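Local coordinates for testis-expressed protein 101 (Mus musculus, PDB 7BPS), which controls the binding of sperm to the zona pellucida and their migration into the oviduct, probably through the adhesion molecule ADAM3, at residues E30-N33 with P34-C38; C88-S91 with L92-N95; D178-G181 with P182-V185. All coordinates share one frame; numbering follows the deposited sequence.

Contact 1: residues E30-N33 with P34-C38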
ATOM      1  N   GLU A  30     -15.422 -15.335   9.149  1.00 54.64           N
ATOM      2  CA  GLU A  30     -16.362 -14.782  10.157  1.00 55.93           C
ATOM      3  C   GLU A  30     -17.683 -14.526   9.439  1.00 63.16           C
ATOM      4  O   GLU A  30     -17.661 -14.373   8.186  1.00 69.89           O
ATOM      5  CB  GLU A  30     -15.876 -13.472  10.790  1.00 52.95           C
ATOM      6  CG  GLU A  30     -14.667 -13.644  11.693  1.00 55.66           C
ATOM      7  CD  GLU A  30     -14.233 -12.360  12.374  1.00 59.47           C
ATOM      8  OE1 GLU A  30     -14.998 -11.373  12.301  1.00 53.33           O
ATOM      9  OE2 GLU A  30     -13.112 -12.342  12.938  1.00 68.24           O
ATOM     10  N   GLN A  31     -18.787 -14.535  10.183  1.00 64.65           N
ATOM     11  CA  GLN A  31     -20.135 -14.304   9.620  1.00 65.46           C
ATOM     12  C   GLN A  31     -20.322 -12.797   9.450  1.00 54.50           C
ATOM     13  O   GLN A  31     -20.072 -12.068  10.409  1.00 52.56           O
ATOM     14  CB  GLN A  31     -21.198 -14.906  10.536  1.00 78.69           C
ATOM     15  CG  GLN A  31     -22.603 -14.880   9.942  1.00 85.37           C
ATOM     16  CD  GLN A  31     -23.645 -15.255  10.966  1.00 82.54           C
ATOM     17  OE1 GLN A  31     -24.143 -14.409  11.715  1.00 77.84           O
ATOM     18  NE2 GLN A  31     -23.951 -16.540  11.019  1.00 71.44           N
ATOM     19  N   CYS A  32     -20.733 -12.359   8.267  1.00 52.53           N
ATOM     20  CA  CYS A  32     -21.119 -10.950   7.977  1.00 56.50           C
ATOM     21  C   CYS A  32     -22.567 -10.750   8.433  1.00 68.35           C
ATOM     22  O   CYS A  32     -23.303 -11.759   8.510  1.00 70.13           O
ATOM     23  CB  CYS A  32     -20.967 -10.632   6.488  1.00 57.03           C
ATOM     24  SG  CYS A  32     -19.340 -11.072   5.798  1.00 58.01           S
ATOM     25  N   ASN A  33     -22.967  -9.504   8.699  1.00 73.71           N
ATOM     26  CA  ASN A  33     -24.399  -9.109   8.732  1.00 79.44           C
ATOM     27  C   ASN A  33     -25.010  -9.422   7.365  1.00 86.44           C
ATOM     28  O   ASN A  33     -24.288  -9.631   6.390  1.00 78.50           O
ATOM     29  CB  ASN A  33     -24.566  -7.643   9.126  1.00 75.70           C
ATOM     30  CG  ASN A  33     -23.863  -7.311  10.426  1.00 72.94           C
ATOM     31  OD1 ASN A  33     -24.034  -7.996  11.431  1.00 77.59           O
ATOM     32  ND2 ASN A  33     -23.058  -6.266  10.412  1.00 78.01           N
ATOM     33  N   PRO A  34     -26.355  -9.510   7.239  1.00 99.82           N
ATOM     34  CA  PRO A  34     -26.985  -9.740   5.931  1.00100.35           C
ATOM     35  C   PRO A  34     -26.810  -8.538   4.979  1.00 95.74           C
ATOM     36  O   PRO A  34     -26.609  -7.424   5.471  1.00 86.71           O
ATOM     37  CB  PRO A  34     -28.462  -9.978   6.280  1.00100.49           C
ATOM     38  CG  PRO A  34     -28.464 -10.266   7.776  1.00101.43           C
ATOM     39  CD  PRO A  34     -27.332  -9.432   8.337  1.00 95.64           C
ATOM     40  N   GLY A  35     -26.858  -8.775   3.664  1.00 91.71           N
ATOM     41  CA  GLY A  35     -26.625  -7.724   2.646  1.00 98.69           C
ATOM     42  C   GLY A  35     -25.277  -7.028   2.821  1.00 94.74           C
ATOM     43  O   GLY A  35     -25.226  -5.763   2.703  1.00 83.31           O
ATOM     44  N   GLU A  36     -24.250  -7.824   3.168  1.00 78.38           N
ATOM     45  CA  GLU A  36     -22.802  -7.487   3.147  1.00 73.69           C
ATOM     46  C   GLU A  36     -22.085  -8.460   2.202  1.00 62.59           C
ATOM     47  O   GLU A  36     -22.503  -9.632   2.103  1.00 60.80           O
ATOM     48  CB  GLU A  36     -22.173  -7.551   4.546  1.00 68.91           C
ATOM     49  CG  GLU A  36     -22.498  -6.351   5.419  1.00 67.07           C
ATOM     50  CD  GLU A  36     -21.867  -6.381   6.805  1.00 65.45           C
ATOM     51  OE1 GLU A  36     -21.316  -7.446   7.190  1.00 59.98           O
ATOM     52  OE2 GLU A  36     -21.929  -5.341   7.498  1.00 60.51           O
ATOM     53  N   LEU A  37     -21.036  -7.983   1.538  1.00 55.52           N
ATOM     54  CA  LEU A  37     -20.145  -8.827   0.704  1.00 60.13           C
ATOM     55  C   LEU A  37     -18.741  -8.819   1.305  1.00 53.38           C
ATOM     56  O   LEU A  37     -18.551  -8.174   2.354  1.00 51.26           O
ATOM     57  CB  LEU A  37     -20.166  -8.348  -0.753  1.00 66.33           C
ATOM     58  CG  LEU A  37     -20.059  -6.849  -0.991  1.00 70.76           C
ATOM     59  CD1 LEU A  37     -18.609  -6.428  -1.075  1.00 87.81           C
ATOM     60  CD2 LEU A  37     -20.778  -6.468  -2.262  1.00 71.41           C
ATOM     61  N   CYS A  38     -17.828  -9.565   0.682  1.00 47.31           N
ATOM     62  CA  CYS A  38     -16.408  -9.678   1.074  1.00 41.54           C
ATOM     63  C   CYS A  38     -15.545  -8.673   0.295  1.00 42.76           C
ATOM     64  O   CYS A  38     -15.880  -8.315  -0.851  1.00 40.65           O
ATOM     65  CB  CYS A  38     -15.927 -11.088   0.800  1.00 39.57           C
ATOM     66  SG  CYS A  38     -16.987 -12.372   1.513  1.00 44.26           S
TER
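Between Asn-33 and Glu-36 the chain turns over through Pro-34 and Gly-35, leaving the edge strand 29-31 of the first u-PAR/Ly-6 domain and entering strand 37-46. Pro-34 holds an extended backbone, whereas Gly-35 swings to a left-handed conformation with phi 56°, a region glycine enters easily because it has no CB. Cys-32 and Glu-36 are thereby brought to face each other across the mouth of the bend.

The link that spans it is made by Glu-36. Its CG lies opposite the carbonyl carbon and the chain beyond is fully extended (chi2 -179°), which carries the carboxylate back alongside the Asn-33 side chain, both pointing the same way. Asn-33 ND2 donates to Glu-36 OE2 over 3.3 Å, coming in above the carboxylate plane, with the amide and carboxylate planes 54° apart. The backbone N of Asn-33 gives a second, weak bond to Glu-36 OE1 at 3.0 Å. Amide and acid thus suit each other here, each carboxylate oxygen having a separate N-H donor.

Cys-32 turns inward to its disulfide with Cys-60, and Cys-38 to its own with Cys-7, so the bend is anchored at both ends, to strands 52-61 and 6-16, while its crest stays on the surface. Beside the carboxylate, close to its plane, Cys-32 CB rests 3.3 Å from Glu-36 OE1.

Contact 2: residues C88-S91 with L92-N95. With NAG (2-acetamido-2-deoxy-beta-D-glucopyranose), chain D.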
ATOM      1  N   CYS A  88     -16.246  -8.798  -3.719  1.00 47.24           N
ATOM      2  CA  CYS A  88     -16.907 -10.001  -4.274  1.00 48.65           C
ATOM      3  C   CYS A  88     -18.010 -10.469  -3.321  1.00 52.19           C
ATOM      4  O   CYS A  88     -17.860 -10.342  -2.082  1.00 42.91           O
ATOM      5  CB  CYS A  88     -15.904 -11.113  -4.526  1.00 44.04           C
ATOM      6  SG  CYS A  88     -15.095 -11.676  -3.012  1.00 46.41           S
ATOM      7  N   ASN A  89     -19.070 -11.017  -3.907  1.00 50.57           N
ATOM      8  CA  ASN A  89     -20.390 -11.145  -3.255  1.00 51.26           C
ATOM      9  C   ASN A  89     -20.843 -12.597  -3.220  1.00 49.20           C
ATOM     10  O   ASN A  89     -21.963 -12.849  -3.625  1.00 66.64           O
ATOM     11  CB  ASN A  89     -21.400 -10.278  -3.987  1.00 55.04           C
ATOM     12  CG  ASN A  89     -22.625 -10.057  -3.145  1.00 57.81           C
ATOM     13  OD1 ASN A  89     -22.632 -10.463  -1.982  1.00 55.69           O
ATOM     14  ND2 ASN A  89     -23.639  -9.440  -3.735  1.00 61.73           N
ATOM     15  N   ASP A  90     -19.976 -13.518  -2.811  1.00 55.00           N
ATOM     16  CA  ASP A  90     -20.366 -14.892  -2.406  1.00 61.71           C
ATOM     17  C   ASP A  90     -19.388 -15.383  -1.321  1.00 55.58           C
ATOM     18  O   ASP A  90     -18.222 -14.940  -1.255  1.00 55.24           O
ATOM     19  CB  ASP A  90     -20.621 -15.797  -3.623  1.00 71.61           C
ATOM     20  CG  ASP A  90     -19.431 -16.043  -4.525  1.00 76.66           C
ATOM     21  OD1 ASP A  90     -18.400 -16.484  -3.999  1.00 80.58           O
ATOM     22  OD2 ASP A  90     -19.558 -15.796  -5.750  1.00 78.27           O
ATOM     23  N   SER A  91     -19.911 -16.220  -0.437  1.00 53.18           N
ATOM     24  CA  SER A  91     -19.259 -16.645   0.820  1.00 51.55           C
ATOM     25  C   SER A  91     -17.840 -17.111   0.506  1.00 51.55           C
ATOM     26  O   SER A  91     -17.673 -17.856  -0.494  1.00 43.68           O
ATOM     27  CB  SER A  91     -20.064 -17.692   1.543  1.00 52.48           C
ATOM     28  OG  SER A  91     -20.869 -17.068   2.534  1.00 58.15           O
ATOM     29  N   LEU A  92     -16.864 -16.604   1.282  1.00 48.42           N
ATOM     30  CA  LEU A  92     -15.436 -17.020   1.251  1.00 49.71           C
ATOM     31  C   LEU A  92     -14.789 -16.667  -0.099  1.00 46.73           C
ATOM     32  O   LEU A  92     -13.796 -17.336  -0.464  1.00 49.82           O
ATOM     33  CB  LEU A  92     -15.341 -18.537   1.498  1.00 52.24           C
ATOM     34  CG  LEU A  92     -16.064 -19.082   2.733  1.00 51.61           C
ATOM     35  CD1 LEU A  92     -15.622 -20.517   3.032  1.00 51.59           C
ATOM     36  CD2 LEU A  92     -15.850 -18.196   3.944  1.00 51.81           C
ATOM     37  N   CYS A  93     -15.313 -15.694  -0.840  1.00 46.67           N
ATOM     38  CA  CYS A  93     -14.770 -15.336  -2.181  1.00 48.65           C
ATOM     39  C   CYS A  93     -13.427 -14.585  -2.028  1.00 46.07           C
ATOM     40  O   CYS A  93     -12.572 -14.748  -2.903  1.00 47.72           O
ATOM     41  CB  CYS A  93     -15.802 -14.568  -2.995  1.00 45.72           C
ATOM     42  SG  CYS A  93     -16.386 -13.042  -2.207  1.00 50.06           S
ATOM     43  N   ASN A  94     -13.234 -13.839  -0.937  1.00 40.43           N
ATOM     44  CA  ASN A  94     -12.001 -13.051  -0.664  1.00 42.69           C
ATOM     45  C   ASN A  94     -10.919 -13.992  -0.115  1.00 43.51           C
ATOM     46  O   ASN A  94     -10.530 -13.848   1.048  1.00 38.72           O
ATOM     47  CB  ASN A  94     -12.262 -11.877   0.280  1.00 42.81           C
ATOM     48  CG  ASN A  94     -12.761 -12.300   1.649  1.00 42.85           C
ATOM     49  OD1 ASN A  94     -13.245 -13.422   1.835  1.00 41.31           O
ATOM     50  ND2 ASN A  94     -12.674 -11.392   2.605  1.00 39.43           N
ATOM     51  N   ASN A  95     -10.440 -14.908  -0.956  1.00 41.67           N
ATOM     52  CA  ASN A  95      -9.637 -16.082  -0.547  1.00 47.75           C
ATOM     53  C   ASN A  95      -8.239 -16.057  -1.201  1.00 43.67           C
ATOM     54  O   ASN A  95      -7.544 -17.085  -1.154  1.00 45.22           O
ATOM     55  CB  ASN A  95     -10.420 -17.360  -0.868  1.00 52.19           C
ATOM     56  CG  ASN A  95     -10.593 -17.618  -2.355  1.00 57.07           C
ATOM     57  OD1 ASN A  95     -10.439 -16.727  -3.192  1.00 57.68           O
ATOM     58  ND2 ASN A  95     -10.894 -18.861  -2.703  1.00 55.16           N
TER
HETATM   59  C1  NAG D   1     -24.897  -9.142  -3.110  1.00 55.28           C
HETATM   60  C2  NAG D   1     -25.571  -8.012  -3.827  1.00 54.29           C
HETATM   61  C3  NAG D   1     -26.908  -7.654  -3.212  1.00 59.81           C
HETATM   62  C4  NAG D   1     -27.732  -8.933  -3.310  1.00 64.28           C
HETATM   63  C5  NAG D   1     -27.008 -10.026  -2.508  1.00 64.07           C
HETATM   64  C6  NAG D   1     -27.797 -11.329  -2.361  1.00 60.70           C
HETATM   65  C7  NAG D   1     -23.755  -6.823  -4.901  1.00 60.38           C
HETATM   66  C8  NAG D   1     -22.995  -5.528  -4.881  1.00 54.37           C
HETATM   67  N2  NAG D   1     -24.666  -6.891  -3.908  1.00 62.06           N
HETATM   68  O3  NAG D   1     -27.551  -6.576  -3.912  1.00 48.78           O
HETATM   69  O4  NAG D   1     -29.079  -8.706  -2.836  1.00 70.67           O
HETATM   70  O5  NAG D   1     -25.749 -10.290  -3.148  1.00 59.81           O
HETATM   71  O6  NAG D   1     -28.434 -11.667  -3.602  1.00 59.75           O
HETATM   72  O7  NAG D   1     -23.577  -7.731  -5.746  1.00 50.03           O
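A disulfide packs the inner side of this short loop: Cys-88 SG and Cys-93 SG are joined at 2.0 Å with a dihedral of 90°, the relaxed value for an S-S bond. At both cysteines SG sits between the backbone N and the carbonyl carbon, and the two CB atoms turn toward each other. The chain between them bends through a type II turn from Asp-90 to Cys-93. Leu-92, its third residue, has positive phi (65°), a place more often filled by glycine or asparagine. Asn-94 is buried, and its ND2 bonds to the carbonyls of Gln-8 and Gln-39, tying the loop to two strands. Ser-91 OG is hydrogen-bonded to the backbone N of Tyr-6 and of Thr-5.

The opposite character belongs to Asn-89, whose CB points away from residues 92-95. With CG anti to N (chi1 -163°), it carries its amide outward, where ND2 is bonded to C1 of N-acetylglucosamine at 1.4 Å. Asp-90 is likewise exposed, although its OD1 reaches back to 3.4 Å from Cys-93 CB. A small disulfide-closed loop ending in a buried asparagine, directly after the last strand of the domain, is a hallmark of the three-finger Ly6/uPAR fold.

Contact 3: residues D178-G181 with P182-V185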
ATOM      1  N   ASP A 178      -7.655   9.133  -2.817  1.00 38.47           N
ATOM      2  CA  ASP A 178      -8.122   9.354  -1.422  1.00 42.65           C
ATOM      3  C   ASP A 178      -8.453   8.024  -0.752  1.00 39.47           C
ATOM      4  O   ASP A 178      -8.721   8.017   0.470  1.00 39.79           O
ATOM      5  CB  ASP A 178      -9.481  10.077  -1.375  1.00 47.66           C
ATOM      6  CG  ASP A 178      -9.488  11.475  -1.964  1.00 64.38           C
ATOM      7  OD1 ASP A 178      -8.400  12.076  -2.073  1.00 79.88           O
ATOM      8  OD2 ASP A 178     -10.582  11.953  -2.323  1.00 82.74           O
ATOM      9  N   SER A 179      -8.596   6.935  -1.491  1.00 38.87           N
ATOM     10  CA  SER A 179      -9.092   5.692  -0.849  1.00 37.80           C
ATOM     11  C   SER A 179      -8.649   4.463  -1.609  1.00 33.92           C
ATOM     12  O   SER A 179      -8.418   4.532  -2.825  1.00 37.20           O
ATOM     13  CB  SER A 179     -10.577   5.692  -0.673  1.00 38.91           C
ATOM     14  OG  SER A 179     -11.193   5.611  -1.932  1.00 41.92           O
ATOM     15  N   VAL A 180      -8.540   3.384  -0.846  1.00 32.07           N
ATOM     16  CA  VAL A 180      -7.950   2.096  -1.266  1.00 33.53           C
ATOM     17  C   VAL A 180      -8.778   1.043  -0.546  1.00 33.68           C
ATOM     18  O   VAL A 180      -8.513   0.770   0.665  1.00 34.69           O
ATOM     19  CB  VAL A 180      -6.443   2.019  -0.918  1.00 31.95           C
ATOM     20  CG1 VAL A 180      -5.838   0.693  -1.307  1.00 31.15           C
ATOM     21  CG2 VAL A 180      -5.654   3.150  -1.545  1.00 33.14           C
ATOM     22  N   GLY A 181      -9.735   0.483  -1.268  1.00 34.25           N
ATOM     23  CA  GLY A 181     -10.748  -0.419  -0.706  1.00 39.64           C
ATOM     24  C   GLY A 181     -11.405   0.258   0.488  1.00 38.41           C
ATOM     25  O   GLY A 181     -11.864   1.386   0.366  1.00 38.64           O
ATOM     26  N   PRO A 182     -11.372  -0.350   1.688  1.00 37.19           N
ATOM     27  CA  PRO A 182     -12.045   0.228   2.847  1.00 38.46           C
ATOM     28  C   PRO A 182     -11.218   1.307   3.551  1.00 39.44           C
ATOM     29  O   PRO A 182     -11.716   1.855   4.490  1.00 47.08           O
ATOM     30  CB  PRO A 182     -12.243  -0.987   3.759  1.00 37.71           C
ATOM     31  CG  PRO A 182     -11.045  -1.851   3.473  1.00 40.66           C
ATOM     32  CD  PRO A 182     -10.703  -1.611   2.009  1.00 41.21           C
ATOM     33  N   MET A 183     -10.003   1.595   3.070  1.00 39.90           N
ATOM     34  CA  MET A 183      -9.066   2.542   3.729  1.00 36.65           C
ATOM     35  C   MET A 183      -9.173   3.908   3.058  1.00 35.93           C
ATOM     36  O   MET A 183      -9.346   3.960   1.846  1.00 34.42           O
ATOM     37  CB  MET A 183      -7.611   2.075   3.636  1.00 40.96           C
ATOM     38  CG  MET A 183      -7.313   0.784   4.355  1.00 40.47           C
ATOM     39  SD  MET A 183      -5.560   0.366   4.208  1.00 43.46           S
ATOM     40  CE  MET A 183      -5.594  -0.830   2.875  1.00 42.41           C
ATOM     41  N   THR A 184      -9.045   4.969   3.846  1.00 33.31           N
ATOM     42  CA  THR A 184      -8.884   6.371   3.398  1.00 33.51           C
ATOM     43  C   THR A 184      -7.403   6.724   3.551  1.00 32.59           C
ATOM     44  O   THR A 184      -6.795   6.226   4.533  1.00 30.42           O
ATOM     45  CB  THR A 184      -9.834   7.242   4.229  1.00 34.78           C
ATOM     46  OG1 THR A 184     -11.137   6.779   3.882  1.00 37.65           O
ATOM     47  CG2 THR A 184      -9.702   8.724   3.979  1.00 36.86           C
ATOM     48  N   VAL A 185      -6.883   7.575   2.662  1.00 32.39           N
ATOM     49  CA  VAL A 185      -5.453   8.000   2.590  1.00 37.88           C
ATOM     50  C   VAL A 185      -5.383   9.506   2.597  1.00 32.24           C
ATOM     51  O   VAL A 185      -5.990  10.099   1.703  1.00 36.70           O
ATOM     52  CB  VAL A 185      -4.721   7.538   1.305  1.00 39.87           C
ATOM     53  CG1 VAL A 185      -3.244   7.335   1.598  1.00 39.10           C
ATOM     54  CG2 VAL A 185      -5.332   6.298   0.695  1.00 43.40           C
TER
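A tight beta hairpin of the second u-PAR/Ly-6 domain joins strand 179-180 to strand 183-193 through a type II' turn from Val-180 to Met-183. Gly-181 takes the first corner with phi 52° and psi -122°, a conformation that suits a residue without CB, and Pro-182 follows with the ring-restricted phi that fits the second corner. Val-180 and Met-183 form a hydrogen-bonded antiparallel pair: Val-180 N reaches Met-183 O at 2.9 Å with an N-H...O angle of 167°, and Met-183 N returns a bond of 2.9 Å to Val-180 O. Farther along, Val-185 N donates to Asp-178 O, also at 2.9 Å, beyond the non-hydrogen-bonded pair of Ser-179 and Thr-184.

Val-180 and Met-183 share one face, where Val-180 CG2 also meets Val-185 CG2 at 3.9 Å, the two side chains crossing at a slant. This face is buried: Val-180 and Met-183 both touch Thr-41 of strand 37-46, and Val-185 lies on Phe-151. Ser-179 and Thr-184 occupy the exposed face, as suits their hydroxyls. Backbone hydrogen bonds and the Gly-Pro corner together hold the hairpin's shape, while its apolar face is given over to packing, part of it against the first domain.

Contacts 1 and 2 belong to the first u-PAR/Ly-6 domain and adjoin, their centres about 10 Å apart. Cys-38 N lies 2.9 Å from Cys-88 O, a probable hydrogen bond between neighbouring strands, and Cys-38 CB packs 3.5 Å from Asn-94 CG. Leu-37 CB also comes within 3.5 Å of Asn-89 OD1, so the end of 34-38 borders the glycosylated residue of contact 2. Contact 3 is in the second domain, its centre about 20 Å from each of the others, and touches neither. The connection runs through strands 37-46 and 80-88, which begin or end at contacts 1 and 2 and meet the 178-185 hairpin through Gln-39, Thr-41, Ser-83 and Tyr-87.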